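Local structure of gamma-resorcylate decarboxylase (Polaromonas, 4QRO) at residues A6-F11 and T260-F265; L37-R42 and A85-K90; D41-L46 and T286-E291; R45-D48 and T54-L57. The protein probably catalyses the manganese-dependent, non-oxidative decarboxylation of gamma-resorcylate (2,6-dihydroxybenzoate) to resorcinol. All blocks are in the same frame, centred on the assembly; numbering follows the deposited sequence. Where two conformers were deposited one is given.

Interaction 1: A6-F11 and T260-F265; sequences ALEEHF and TTSGNF. With MN (manganese (II) ion), chain K; 38L (2-nitrobenzene-1,3-diol), chain M.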
loop_
_atom_site.group_PDB
_atom_site.type_symbol
_atom_site.label_atom_id
_atom_site.label_comp_id
_atom_site.label_asym_id
_atom_site.label_seq_id
_atom_site.Cartn_x
_atom_site.Cartn_y
_atom_site.Cartn_z
ATOM N N ALA A 6 -21.863 -12.728 -2.081
ATOM C CA ALA A 6 -21.116 -11.622 -1.486
ATOM C C ALA A 6 -20.617 -12.079 -0.135
ATOM O O ALA A 6 -21.337 -12.815 0.557
ATOM C CB ALA A 6 -22.006 -10.416 -1.392
ATOM N N LEU A 7 -19.366 -11.771 0.205
ATOM C CA LEU A 7 -18.762 -12.290 1.449
ATOM C C LEU A 7 -17.952 -11.341 2.332
ATOM O O LEU A 7 -17.167 -11.795 3.152
ATOM C CB LEU A 7 -17.909 -13.541 1.146
ATOM C CG LEU A 7 -16.740 -13.393 0.169
ATOM C CD1 LEU A 7 -15.578 -14.268 0.596
ATOM C CD2 LEU A 7 -17.174 -13.710 -1.262
ATOM N N GLU A 8 -18.086 -10.040 2.141
ATOM C CA GLU A 8 -17.657 -9.084 3.153
ATOM C C GLU A 8 -18.871 -8.245 3.507
ATOM O O GLU A 8 -19.018 -7.096 3.089
ATOM C CB GLU A 8 -16.475 -8.201 2.699
ATOM C CG GLU A 8 -15.732 -7.637 3.905
ATOM C CD GLU A 8 -14.577 -6.709 3.566
ATOM O OE1 GLU A 8 -14.489 -5.620 4.189
ATOM O OE2 GLU A 8 -13.722 -7.098 2.745
ATOM N N GLU A 9 -19.737 -8.851 4.308
ATOM C CA GLU A 9 -21.075 -8.370 4.537
ATOM C C GLU A 9 -21.280 -8.481 6.059
ATOM O O GLU A 9 -21.336 -9.581 6.641
ATOM C CB GLU A 9 -22.114 -9.212 3.752
ATOM C CG GLU A 9 -21.701 -9.706 2.340
ATOM C CD GLU A 9 -21.308 -8.599 1.357
ATOM O OE1 GLU A 9 -20.225 -8.709 0.697
ATOM O OE2 GLU A 9 -22.072 -7.614 1.220
ATOM N N HIS A 10 -21.321 -7.330 6.701
ATOM C CA HIS A 10 -21.154 -7.258 8.123
ATOM C C HIS A 10 -22.460 -7.031 8.866
ATOM O O HIS A 10 -23.389 -6.425 8.346
ATOM C CB HIS A 10 -20.209 -6.115 8.485
ATOM C CG HIS A 10 -18.855 -6.203 7.855
ATOM N ND1 HIS A 10 -17.932 -7.168 8.203
ATOM C CD2 HIS A 10 -18.238 -5.390 6.963
ATOM C CE1 HIS A 10 -16.818 -6.973 7.516
ATOM N NE2 HIS A 10 -16.973 -5.892 6.769
ATOM N N PHE A 11 -22.472 -7.467 10.122
ATOM C CA PHE A 11 -23.562 -7.173 11.053
ATOM C C PHE A 11 -22.933 -6.946 12.426
ATOM O O PHE A 11 -21.721 -7.206 12.643
ATOM C CB PHE A 11 -24.545 -8.358 11.130
ATOM C CG PHE A 11 -23.975 -9.555 11.849
ATOM C CD1 PHE A 11 -24.104 -9.689 13.229
ATOM C CD2 PHE A 11 -23.223 -10.494 11.164
ATOM C CE1 PHE A 11 -23.534 -10.747 13.902
ATOM C CE2 PHE A 11 -22.665 -11.574 11.822
ATOM C CZ PHE A 11 -22.802 -11.689 13.205
ATOM N N THR A 260 -11.273 -10.068 -2.649
ATOM C CA THR A 260 -12.630 -9.614 -2.967
ATOM C C THR A 260 -12.667 -8.175 -3.441
ATOM O O THR A 260 -11.700 -7.448 -3.284
ATOM C CB THR A 260 -13.648 -9.814 -1.818
ATOM O OG1 THR A 260 -13.587 -8.725 -0.892
ATOM C CG2 THR A 260 -13.395 -11.104 -1.114
ATOM N N THR A 261 -13.808 -7.803 -4.031
ATOM C CA THR A 261 -13.990 -6.468 -4.580
ATOM C C THR A 261 -14.552 -5.477 -3.549
ATOM O O THR A 261 -14.910 -4.365 -3.892
ATOM C CB THR A 261 -14.926 -6.496 -5.822
ATOM O OG1 THR A 261 -16.268 -6.829 -5.422
ATOM C CG2 THR A 261 -14.430 -7.508 -6.872
ATOM N N SER A 262 -14.609 -5.850 -2.281
ATOM C CA SER A 262 -15.235 -4.986 -1.310
ATOM C C SER A 262 -14.614 -3.588 -1.271
ATOM O O SER A 262 -13.388 -3.432 -1.242
ATOM C CB SER A 262 -15.138 -5.589 0.063
ATOM O OG SER A 262 -13.780 -5.782 0.413
ATOM N N GLY A 263 -15.489 -2.582 -1.255
ATOM C CA GLY A 263 -15.086 -1.207 -1.047
ATOM C C GLY A 263 -14.044 -0.706 -2.022
ATOM O O GLY A 263 -13.337 0.242 -1.721
ATOM N N ASN A 264 -13.938 -1.319 -3.195
ATOM C CA ASN A 264 -12.908 -0.882 -4.164
ATOM C C ASN A 264 -13.441 -1.040 -5.600
ATOM O O ASN A 264 -12.980 -1.855 -6.419
ATOM C CB ASN A 264 -11.575 -1.593 -3.887
ATOM C CG ASN A 264 -10.347 -0.733 -4.267
ATOM O OD1 ASN A 264 -10.454 0.240 -5.029
ATOM N ND2 ASN A 264 -9.187 -1.108 -3.752
ATOM N N PHE A 265 -14.482 -0.249 -5.867
ATOM C CA PHE A 265 -15.294 -0.361 -7.079
ATOM C C PHE A 265 -14.659 0.468 -8.196
ATOM O O PHE A 265 -15.215 1.505 -8.627
ATOM C CB PHE A 265 -16.704 0.119 -6.792
ATOM C CG PHE A 265 -17.291 -0.435 -5.504
ATOM C CD1 PHE A 265 -17.167 -1.788 -5.187
ATOM C CD2 PHE A 265 -17.953 0.405 -4.612
ATOM C CE1 PHE A 265 -17.695 -2.294 -4.011
ATOM C CE2 PHE A 265 -18.495 -0.097 -3.426
ATOM C CZ PHE A 265 -18.362 -1.437 -3.124
HETATM MN MN MN K . -15.359 -4.603 5.895
HETATM O OAK 38L M . -13.819 -2.870 5.525
HETATM N NAG 38L M . -13.986 -1.682 5.561
HETATM O OAJ 38L M . -13.346 -0.979 4.782
HETATM C CAA 38L M . -14.909 -1.136 6.487
HETATM C CAF 38L M . -15.048 0.249 6.525
HETATM O OAH 38L M . -14.950 0.968 5.372
HETATM C CAE 38L M . -15.289 0.901 7.734
HETATM C CAD 38L M . -15.448 0.171 8.907
HETATM C CAC 38L M . -15.482 -1.220 8.849
HETATM C CAB 38L M . -15.257 -1.873 7.638
HETATM O OAI 38L M . -15.362 -3.237 7.592
#

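Interaction 2: L37-R42 and A85-K90; sequences LDIQDR and AEQVAK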
loop_
_atom_site.group_PDB
_atom_site.type_symbol
_atom_site.label_atom_id
_atom_site.label_comp_id
_atom_site.label_asym_id
_atom_site.label_seq_id
_atom_site.Cartn_x
_atom_site.Cartn_y
_atom_site.Cartn_z
ATOM N N LEU A 37 -27.634 -3.716 12.495
ATOM C CA LEU A 37 -28.471 -4.545 13.336
ATOM C C LEU A 37 -29.461 -5.365 12.537
ATOM O O LEU A 37 -30.013 -6.323 13.053
ATOM C CB LEU A 37 -29.210 -3.697 14.382
ATOM C CG LEU A 37 -28.346 -3.090 15.475
ATOM C CD1 LEU A 37 -29.194 -2.135 16.336
ATOM C CD2 LEU A 37 -27.668 -4.159 16.316
ATOM N N ASP A 38 -29.683 -5.012 11.276
ATOM C CA ASP A 38 -30.696 -5.691 10.478
ATOM C C ASP A 38 -30.071 -6.780 9.630
ATOM O O ASP A 38 -29.203 -6.514 8.830
ATOM C CB ASP A 38 -31.474 -4.716 9.593
ATOM C CG ASP A 38 -32.174 -5.427 8.457
ATOM O OD1 ASP A 38 -33.080 -6.246 8.715
ATOM O OD2 ASP A 38 -31.755 -5.225 7.314
ATOM N N ILE A 39 -30.498 -8.017 9.842
ATOM C CA ILE A 39 -30.111 -9.122 8.982
ATOM C C ILE A 39 -31.280 -9.606 8.145
ATOM O O ILE A 39 -31.125 -9.818 6.964
ATOM C CB ILE A 39 -29.536 -10.277 9.806
ATOM C CG1 ILE A 39 -28.189 -9.863 10.411
ATOM C CG2 ILE A 39 -29.392 -11.529 8.943
ATOM C CD1 ILE A 39 -27.682 -10.843 11.438
ATOM N N GLN A 40 -32.463 -9.747 8.754
ATOM C CA GLN A 40 -33.602 -10.429 8.114
ATOM C C GLN A 40 -34.457 -9.599 7.148
ATOM O O GLN A 40 -35.133 -10.168 6.274
ATOM C CB GLN A 40 -34.549 -11.021 9.183
ATOM C CG GLN A 40 -33.893 -11.963 10.177
ATOM C CD GLN A 40 -33.309 -13.216 9.529
ATOM O OE1 GLN A 40 -33.895 -13.813 8.617
ATOM N NE2 GLN A 40 -32.151 -13.616 9.996
ATOM N N ASP A 41 -34.477 -8.288 7.289
ATOM C CA ASP A 41 -35.531 -7.500 6.642
ATOM C C ASP A 41 -35.000 -6.678 5.473
ATOM O O ASP A 41 -35.015 -7.130 4.337
ATOM C CB ASP A 41 -36.290 -6.669 7.697
ATOM C CG ASP A 41 -37.270 -5.658 7.089
ATOM O OD1 ASP A 41 -37.619 -5.775 5.901
ATOM O OD2 ASP A 41 -37.700 -4.730 7.805
ATOM N N ARG A 42 -34.515 -5.485 5.730
ATOM C CA ARG A 42 -34.141 -4.609 4.619
ATOM C C ARG A 42 -32.956 -5.154 3.821
ATOM O O ARG A 42 -32.913 -5.021 2.592
ATOM C CB ARG A 42 -33.871 -3.190 5.129
ATOM C CG ARG A 42 -33.379 -2.229 4.055
ATOM C CD ARG A 42 -33.360 -0.823 4.610
ATOM N NE ARG A 42 -32.743 0.116 3.687
ATOM C CZ ARG A 42 -31.763 0.969 3.995
ATOM N NH1 ARG A 42 -31.302 1.784 3.051
ATOM N NH2 ARG A 42 -31.245 1.030 5.231
ATOM N N ALA A 85 -25.601 -18.143 13.812
ATOM C CA ALA A 85 -26.228 -19.430 13.443
ATOM C C ALA A 85 -27.769 -19.399 13.430
ATOM O O ALA A 85 -28.388 -19.935 12.504
ATOM C CB ALA A 85 -25.750 -20.533 14.352
ATOM N N GLU A 86 -28.358 -18.797 14.464
ATOM C CA GLU A 86 -29.820 -18.579 14.575
ATOM C C GLU A 86 -30.351 -17.738 13.426
ATOM O O GLU A 86 -31.383 -18.063 12.852
ATOM C CB GLU A 86 -30.176 -17.899 15.914
ATOM C CG GLU A 86 -30.003 -18.804 17.123
ATOM C CD GLU A 86 -29.865 -18.039 18.426
ATOM O OE1 GLU A 86 -29.263 -18.596 19.365
ATOM O OE2 GLU A 86 -30.344 -16.885 18.514
ATOM N N GLN A 87 -29.628 -16.669 13.079
ATOM C CA GLN A 87 -30.045 -15.784 12.014
ATOM C C GLN A 87 -29.959 -16.493 10.649
ATOM O O GLN A 87 -30.885 -16.409 9.854
ATOM C CB GLN A 87 -29.212 -14.482 12.025
ATOM C CG GLN A 87 -29.427 -13.651 13.294
ATOM C CD GLN A 87 -30.871 -13.172 13.453
ATOM O OE1 GLN A 87 -31.417 -12.518 12.571
ATOM N NE2 GLN A 87 -31.496 -13.522 14.570
ATOM N N VAL A 88 -28.863 -17.214 10.408
ATOM C CA VAL A 88 -28.703 -17.982 9.190
ATOM C C VAL A 88 -29.869 -18.939 9.057
ATOM O O VAL A 88 -30.478 -19.043 7.981
ATOM C CB VAL A 88 -27.364 -18.768 9.153
ATOM C CG1 VAL A 88 -27.347 -19.773 8.019
ATOM C CG2 VAL A 88 -26.205 -17.803 9.002
ATOM N N ALA A 89 -30.194 -19.610 10.163
ATOM C CA ALA A 89 -31.265 -20.615 10.180
ATOM C C ALA A 89 -32.632 -20.064 9.772
ATOM O O ALA A 89 -33.477 -20.817 9.304
ATOM C CB ALA A 89 -31.359 -21.280 11.559
ATOM N N LYS A 90 -32.854 -18.764 9.944
ATOM C CA LYS A 90 -34.134 -18.156 9.593
ATOM C C LYS A 90 -34.308 -17.978 8.092
ATOM O O LYS A 90 -35.414 -18.064 7.603
ATOM C CB LYS A 90 -34.321 -16.823 10.301
ATOM C CG LYS A 90 -34.280 -16.914 11.818
ATOM C CD LYS A 90 -34.691 -15.595 12.471
ATOM C CE LYS A 90 -35.208 -15.789 13.890
ATOM N NZ LYS A 90 -36.436 -14.975 14.150
#

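Interaction 3: D41-L46 and T286-E291; sequences DRRVRL and TDWPFE. With MN (manganese (II) ion), chain K; 38L (2-nitrobenzene-1,3-diol), chain M.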
loop_
_atom_site.group_PDB
_atom_site.type_symbol
_atom_site.label_atom_id
_atom_site.label_comp_id
_atom_site.label_asym_id
_atom_site.label_seq_id
_atom_site.Cartn_x
_atom_site.Cartn_y
_atom_site.Cartn_z
ATOM N N ASP A 41 -34.477 -8.288 7.289
ATOM C CA ASP A 41 -35.531 -7.500 6.642
ATOM C C ASP A 41 -35.000 -6.678 5.473
ATOM O O ASP A 41 -35.015 -7.130 4.337
ATOM C CB ASP A 41 -36.290 -6.669 7.697
ATOM C CG ASP A 41 -37.270 -5.658 7.089
ATOM O OD1 ASP A 41 -37.619 -5.775 5.901
ATOM O OD2 ASP A 41 -37.700 -4.730 7.805
ATOM N N ARG A 42 -34.515 -5.485 5.730
ATOM C CA ARG A 42 -34.141 -4.609 4.619
ATOM C C ARG A 42 -32.956 -5.154 3.821
ATOM O O ARG A 42 -32.913 -5.021 2.592
ATOM C CB ARG A 42 -33.871 -3.190 5.129
ATOM C CG ARG A 42 -33.379 -2.229 4.055
ATOM C CD ARG A 42 -33.360 -0.823 4.610
ATOM N NE ARG A 42 -32.743 0.116 3.687
ATOM C CZ ARG A 42 -31.763 0.969 3.995
ATOM N NH1 ARG A 42 -31.302 1.784 3.051
ATOM N NH2 ARG A 42 -31.245 1.030 5.231
ATOM N N ARG A 43 -32.021 -5.786 4.527
ATOM C CA ARG A 43 -30.867 -6.425 3.920
ATOM C C ARG A 43 -31.257 -7.398 2.817
ATOM O O ARG A 43 -30.693 -7.352 1.724
ATOM C CB ARG A 43 -30.026 -7.137 4.992
ATOM C CG ARG A 43 -28.730 -7.747 4.480
ATOM C CD ARG A 43 -27.939 -8.437 5.589
ATOM N NE ARG A 43 -27.612 -7.535 6.705
ATOM C CZ ARG A 43 -26.383 -7.282 7.161
ATOM N NH1 ARG A 43 -25.277 -7.829 6.615
ATOM N NH2 ARG A 43 -26.250 -6.433 8.159
ATOM N N VAL A 44 -32.247 -8.244 3.081
ATOM C CA VAL A 44 -32.674 -9.209 2.086
ATOM C C VAL A 44 -33.425 -8.526 0.931
ATOM O O VAL A 44 -33.264 -8.889 -0.241
ATOM C CB VAL A 44 -33.514 -10.333 2.751
ATOM C CG1 VAL A 44 -34.132 -11.262 1.703
ATOM C CG2 VAL A 44 -32.626 -11.105 3.712
ATOM N N ARG A 45 -34.245 -7.534 1.245
ATOM C CA ARG A 45 -34.881 -6.748 0.205
ATOM C C ARG A 45 -33.832 -6.127 -0.736
ATOM O O ARG A 45 -33.999 -6.134 -1.961
ATOM C CB ARG A 45 -35.765 -5.684 0.845
ATOM C CG ARG A 45 -36.255 -4.585 -0.069
ATOM C CD ARG A 45 -37.285 -3.745 0.678
ATOM N NE ARG A 45 -37.854 -4.510 1.780
ATOM C CZ ARG A 45 -37.754 -4.181 3.064
ATOM N NH1 ARG A 45 -38.289 -4.965 3.964
ATOM N NH2 ARG A 45 -37.136 -3.073 3.443
ATOM N N LEU A 46 -32.751 -5.585 -0.189
ATOM C CA LEU A 46 -31.707 -4.979 -1.059
ATOM C C LEU A 46 -30.982 -6.046 -1.890
ATOM O O LEU A 46 -30.624 -5.813 -3.067
ATOM C CB LEU A 46 -30.716 -4.168 -0.241
ATOM C CG LEU A 46 -31.337 -2.896 0.348
ATOM C CD1 LEU A 46 -30.378 -2.296 1.389
ATOM C CD2 LEU A 46 -31.735 -1.904 -0.741
ATOM N N THR A 286 -19.229 -6.580 -1.203
ATOM C CA THR A 286 -19.709 -5.221 -1.143
ATOM C C THR A 286 -19.107 -4.391 0.001
ATOM O O THR A 286 -18.819 -3.211 -0.203
ATOM C CB THR A 286 -21.255 -5.184 -1.023
ATOM O OG1 THR A 286 -21.635 -5.662 0.263
ATOM C CG2 THR A 286 -21.921 -6.037 -2.074
ATOM N N ASP A 287 -18.898 -5.003 1.186
ATOM C CA ASP A 287 -18.590 -4.280 2.433
ATOM C C ASP A 287 -19.818 -3.571 3.037
ATOM O O ASP A 287 -19.676 -2.666 3.840
ATOM C CB ASP A 287 -17.456 -3.282 2.242
ATOM C CG ASP A 287 -16.560 -3.157 3.472
ATOM O OD1 ASP A 287 -16.832 -3.784 4.542
ATOM O OD2 ASP A 287 -15.560 -2.419 3.346
ATOM N N TRP A 288 -21.003 -3.995 2.644
ATOM C CA TRP A 288 -22.218 -3.565 3.312
ATOM C C TRP A 288 -22.018 -3.850 4.786
ATOM O O TRP A 288 -21.512 -4.923 5.132
ATOM C CB TRP A 288 -23.429 -4.300 2.760
ATOM C CG TRP A 288 -24.735 -3.998 3.441
ATOM C CD1 TRP A 288 -25.351 -4.782 4.406
ATOM C CD2 TRP A 288 -25.611 -2.890 3.212
ATOM N NE1 TRP A 288 -26.536 -4.220 4.775
ATOM C CE2 TRP A 288 -26.729 -3.055 4.073
ATOM C CE3 TRP A 288 -25.553 -1.755 2.397
ATOM C CZ2 TRP A 288 -27.808 -2.145 4.100
ATOM C CZ3 TRP A 288 -26.642 -0.838 2.425
ATOM C CH2 TRP A 288 -27.737 -1.044 3.283
ATOM N N PRO A 289 -22.391 -2.894 5.654
ATOM C CA PRO A 289 -23.135 -1.656 5.405
ATOM C C PRO A 289 -22.311 -0.385 5.327
ATOM O O PRO A 289 -22.876 0.730 5.296
ATOM C CB PRO A 289 -24.085 -1.603 6.597
ATOM C CG PRO A 289 -23.250 -2.141 7.696
ATOM C CD PRO A 289 -22.405 -3.230 7.091
ATOM N N PHE A 290 -20.998 -0.546 5.239
ATOM C CA PHE A 290 -20.082 0.595 5.194
ATOM C C PHE A 290 -19.998 1.138 3.775
ATOM O O PHE A 290 -19.597 2.312 3.565
ATOM C CB PHE A 290 -18.701 0.183 5.745
ATOM C CG PHE A 290 -18.756 -0.343 7.151
ATOM C CD1 PHE A 290 -18.903 0.515 8.210
ATOM C CD2 PHE A 290 -18.711 -1.718 7.408
ATOM C CE1 PHE A 290 -19.003 0.032 9.502
ATOM C CE2 PHE A 290 -18.799 -2.210 8.708
ATOM C CZ PHE A 290 -18.929 -1.328 9.749
ATOM N N GLU A 291 -20.330 0.268 2.817
ATOM C CA GLU A 291 -20.610 0.634 1.436
ATOM C C GLU A 291 -22.019 0.203 1.074
ATOM O O GLU A 291 -22.534 -0.797 1.617
ATOM C CB GLU A 291 -19.683 -0.099 0.473
ATOM C CG GLU A 291 -18.223 0.077 0.738
ATOM C CD GLU A 291 -17.751 1.466 0.427
ATOM O OE1 GLU A 291 -18.490 2.214 -0.265
ATOM O OE2 GLU A 291 -16.657 1.797 0.908
HETATM MN MN MN K . -15.359 -4.603 5.895
HETATM O OAK 38L M . -13.819 -2.870 5.525
HETATM N NAG 38L M . -13.986 -1.682 5.561
HETATM O OAJ 38L M . -13.346 -0.979 4.782
HETATM C CAA 38L M . -14.909 -1.136 6.487
HETATM C CAF 38L M . -15.048 0.249 6.525
HETATM O OAH 38L M . -14.950 0.968 5.372
HETATM C CAE 38L M . -15.289 0.901 7.734
HETATM C CAD 38L M . -15.448 0.171 8.907
HETATM C CAC 38L M . -15.482 -1.220 8.849
HETATM C CAB 38L M . -15.257 -1.873 7.638
HETATM O OAI 38L M . -15.362 -3.237 7.592
#

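Interaction 4: R45-D48 and T54-L57; sequences RLMD and TMIL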
loop_
_atom_site.group_PDB
_atom_site.type_symbol
_atom_site.label_atom_id
_atom_site.label_comp_id
_atom_site.label_asym_id
_atom_site.label_seq_id
_atom_site.Cartn_x
_atom_site.Cartn_y
_atom_site.Cartn_z
ATOM N N ARG A 45 -34.245 -7.534 1.245
ATOM C CA ARG A 45 -34.881 -6.748 0.205
ATOM C C ARG A 45 -33.832 -6.127 -0.736
ATOM O O ARG A 45 -33.999 -6.134 -1.961
ATOM C CB ARG A 45 -35.765 -5.684 0.845
ATOM C CG ARG A 45 -36.255 -4.585 -0.069
ATOM C CD ARG A 45 -37.285 -3.745 0.678
ATOM N NE ARG A 45 -37.854 -4.510 1.780
ATOM C CZ ARG A 45 -37.754 -4.181 3.064
ATOM N NH1 ARG A 45 -38.289 -4.965 3.964
ATOM N NH2 ARG A 45 -37.136 -3.073 3.443
ATOM N N LEU A 46 -32.751 -5.585 -0.189
ATOM C CA LEU A 46 -31.707 -4.979 -1.059
ATOM C C LEU A 46 -30.982 -6.046 -1.890
ATOM O O LEU A 46 -30.624 -5.813 -3.067
ATOM C CB LEU A 46 -30.716 -4.168 -0.241
ATOM C CG LEU A 46 -31.337 -2.896 0.348
ATOM C CD1 LEU A 46 -30.378 -2.296 1.389
ATOM C CD2 LEU A 46 -31.735 -1.904 -0.741
ATOM N N MET A 47 -30.801 -7.219 -1.286
ATOM C CA MET A 47 -30.240 -8.382 -1.981
ATOM C C MET A 47 -31.087 -8.769 -3.193
ATOM O O MET A 47 -30.574 -8.962 -4.296
ATOM C CB MET A 47 -30.093 -9.563 -1.025
ATOM C CG MET A 47 -28.901 -9.477 -0.072
ATOM S SD MET A 47 -29.051 -10.684 1.264
ATOM C CE MET A 47 -28.830 -12.195 0.342
ATOM N N ASP A 48 -32.397 -8.824 -2.994
ATOM C CA ASP A 48 -33.334 -9.095 -4.068
ATOM C C ASP A 48 -33.269 -8.013 -5.131
ATOM O O ASP A 48 -33.268 -8.304 -6.317
ATOM C CB ASP A 48 -34.764 -9.155 -3.516
ATOM C CG ASP A 48 -35.010 -10.380 -2.641
ATOM O OD1 ASP A 48 -34.239 -11.362 -2.701
ATOM O OD2 ASP A 48 -35.995 -10.354 -1.870
ATOM N N THR A 54 -26.793 -14.757 -2.069
ATOM C CA THR A 54 -26.177 -15.242 -0.832
ATOM C C THR A 54 -25.237 -14.199 -0.271
ATOM O O THR A 54 -24.405 -13.665 -0.991
ATOM C CB THR A 54 -25.338 -16.514 -1.083
ATOM O OG1 THR A 54 -26.162 -17.543 -1.641
ATOM C CG2 THR A 54 -24.678 -17.007 0.226
ATOM N N MET A 55 -25.407 -13.874 0.999
ATOM C CA MET A 55 -24.407 -13.129 1.741
ATOM C C MET A 55 -23.810 -14.058 2.782
ATOM O O MET A 55 -24.527 -14.748 3.527
ATOM C CB MET A 55 -25.037 -11.930 2.483
ATOM C CG MET A 55 -25.196 -10.665 1.674
ATOM S SD MET A 55 -25.707 -9.378 2.833
ATOM C CE MET A 55 -25.618 -7.944 1.755
ATOM N N ILE A 56 -22.491 -14.076 2.830
ATOM C CA ILE A 56 -21.805 -14.777 3.850
ATOM C C ILE A 56 -21.512 -13.693 4.884
ATOM O O ILE A 56 -20.818 -12.722 4.606
ATOM C CB ILE A 56 -20.538 -15.441 3.327
ATOM C CG1 ILE A 56 -20.867 -16.302 2.083
ATOM C CG2 ILE A 56 -19.904 -16.275 4.421
ATOM C CD1 ILE A 56 -19.685 -17.083 1.555
ATOM N N LEU A 57 -22.097 -13.845 6.063
ATOM C CA LEU A 57 -22.175 -12.770 7.034
ATOM C C LEU A 57 -21.009 -12.822 8.007
ATOM O O LEU A 57 -20.523 -13.894 8.344
ATOM C CB LEU A 57 -23.502 -12.872 7.808
ATOM C CG LEU A 57 -24.812 -12.686 7.036
ATOM C CD1 LEU A 57 -25.980 -12.991 7.961
ATOM C CD2 LEU A 57 -24.925 -11.282 6.451
#

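Interaction 1: A6-F11 and T260-F265
The hydroxyl of S262 meets the carboxylate of E8 from above its plane: S262 OG donates to E8 OE2 over 2.7 Å, 61° out of that plane. The two carboxylate oxygens divide the work. E8 OE1 binds manganese at 2.2 Å, and OE2 takes the hydroxyl of S262 and that of Y162. With CG anti to the backbone N (chi1 -158°) and the chain extended beyond it, E8 reaches from its strand to the ion. Two residues on, H10 NE2 binds the same manganese at 2.2 Å. H164 and D287 complete the protein ligands, and the inhibitor chelates the ion through OAI and OAK. S262 is thus a second-shell residue, and its OG is itself held by H218 N. An alanine here would remove that hydroxyl, and E8 OE2 would probably lose one of its donors and be less firmly held in its turn. Toward the start of the strand, L7 CD1 rests on T260 CG2 at 4.2 Å. Metal ligands at the C-terminal ends of strands are the hallmark of the amidohydrolase barrel. Strand 4-11 lies beside strand 52-59, where L7 packs on I56, while L7 and T260 both reach L283 of strand 282-283.

Interaction 2: L37-R42 and A85-K90
I39 and Q87 mark the closest backbone approach, their CA atoms 7.3 Å apart, where a connecting loop passes the C-terminal part of helix 70-90. The loop joins helix 29-37 to helix 42-49 on the outside of the amidohydrolase barrel and is shaped by an Asx motif: D38 OD1 accepts from D41 N at 2.9 Å through its syn lone pair, turning the chain just before the next helix. That turn leaves I39 and Q40 facing helix 70-90.

Q40 carries the polar part. Q40 NE2 serves two acceptors of one residue, Q87 OE1 at 2.9 Å and the main-chain Q87 O at 3.1 Å. Both glutamine chains are bent at chi2; in Q87 the bend turns OE1 to the same side as the main-chain O, where one amide nitrogen can serve both. The two amide planes stand 70° apart, and Q40 NE2 comes from above the side-chain carbonyl plane of Q87, 51° out of it. This double grip fixes the rotation of the Q40 amide against the helix. At the other end of that amide, Q40 OE1 lies 3.5 Å from K90 CB, while the end of the K90 chain leads away. On the apolar side I39 CD1 touches Q87 CG at 3.8 Å, and I39 also packs on F95 of strand 95-97.

Q87 O takes a second donor: K90 N, at 3.1 Å, reaches it from the face opposite the one used by Q40 NE2.

Interaction 3: D41-L46 and T286-E291
The guanidinium of R43 and the indole of W288 stand almost upright to each other, their planes 88° apart. W288 offers its pyrrole edge: CD1 sits 3.7 Å above one face of the guanidinium, off toward the rim, and R43 CZ lies in the plane of the indole. The charge thus meets a ring edge, not the pi face. One face of the indole carries P289 CB, next along the chain after a cis peptide bond, and at the six-membered end L46 CD1 comes in obliquely to W288 CH2 at 3.5 Å. R43 extends to CD with CG anti to the backbone N, then bends at chi3 (-57°), laying the guanidinium across the pyrrole edge. Two of its nitrogens are held by backbone oxygens, NE by D38 O and NH2 by H10 O. On either side of W288 in sequence, the same loop faces the active site. D287 OD1 binds manganese at 2.2 Å, its OD2 is hydrogen-bonded to H218 NE2, and the F290 ring covers the inhibitor, with CAC 3.4 Å above the ring centre. W288 itself is wedged among helix 42-49, M55 of strand 52-59 and I293 of helix 293-302, while P289 packs on L32 and L36 of helix 29-37.

Interaction 4: R45-D48 and T54-L57
M47 and M55 point their side chains at each other from a helix and a strand, and the two thioethers pass at a slant, with sulfur beside sulfur. M47 SD lies 3.9 Å from both M55 CG and M55 SD, and the chains overlap along their length. M55 is extended (chi2 -172°, chi3 173°) and runs past its partner until its methyl CE comes within 4.1 Å of M47 CG. M47 bends at its last torsion, chi3 69°, which swings CE toward the strand backbone, 3.9 Å from M55 N and 4.1 Å from T54 N. F95 of strand 95-97 packs against both methionines. This is the inner face of helix 42-49 lying on strand 52-59, the helix-to-strand step of the beta-alpha-beta crossover that links strand 4-11 to its parallel neighbour in the barrel. An alanine in place of M47 would probably open a gap beside the sulfur of M55 and leave that long chain freer to turn. The contact is van der Waals packing, sulfur and carbon against sulfur, carbon and strand backbone. Its hold thus rests on close fit and burial, without the directional demand of a hydrogen bond.

Interaction 1 supplies E8 and H10 and interaction 3 supplies D287 to the same manganese ion, so a strand and a loop far apart in the sequence close on one inhibitor; their centres lie 10 Å apart. On the metal, H10 NE2 and D287 OD1 come within 3.1 Å of each other. Interaction 4, 7 Å from interaction 3 between centres, shares helix 42-49 with it, and R43 CD packs on M55 SD at 3.7 Å. Strands 4-11 and 52-59 pair where A6 O accepts from I56 N at 2.8 Å, joining interactions 1 and 4. Interaction 2 is the outermost, about 18 Å from interaction 1 centre to centre, yet its I39 CD1 still reaches F11 CG at 3.9 Å and its I39 CG2 reaches L57 CD1 at 3.8 Å.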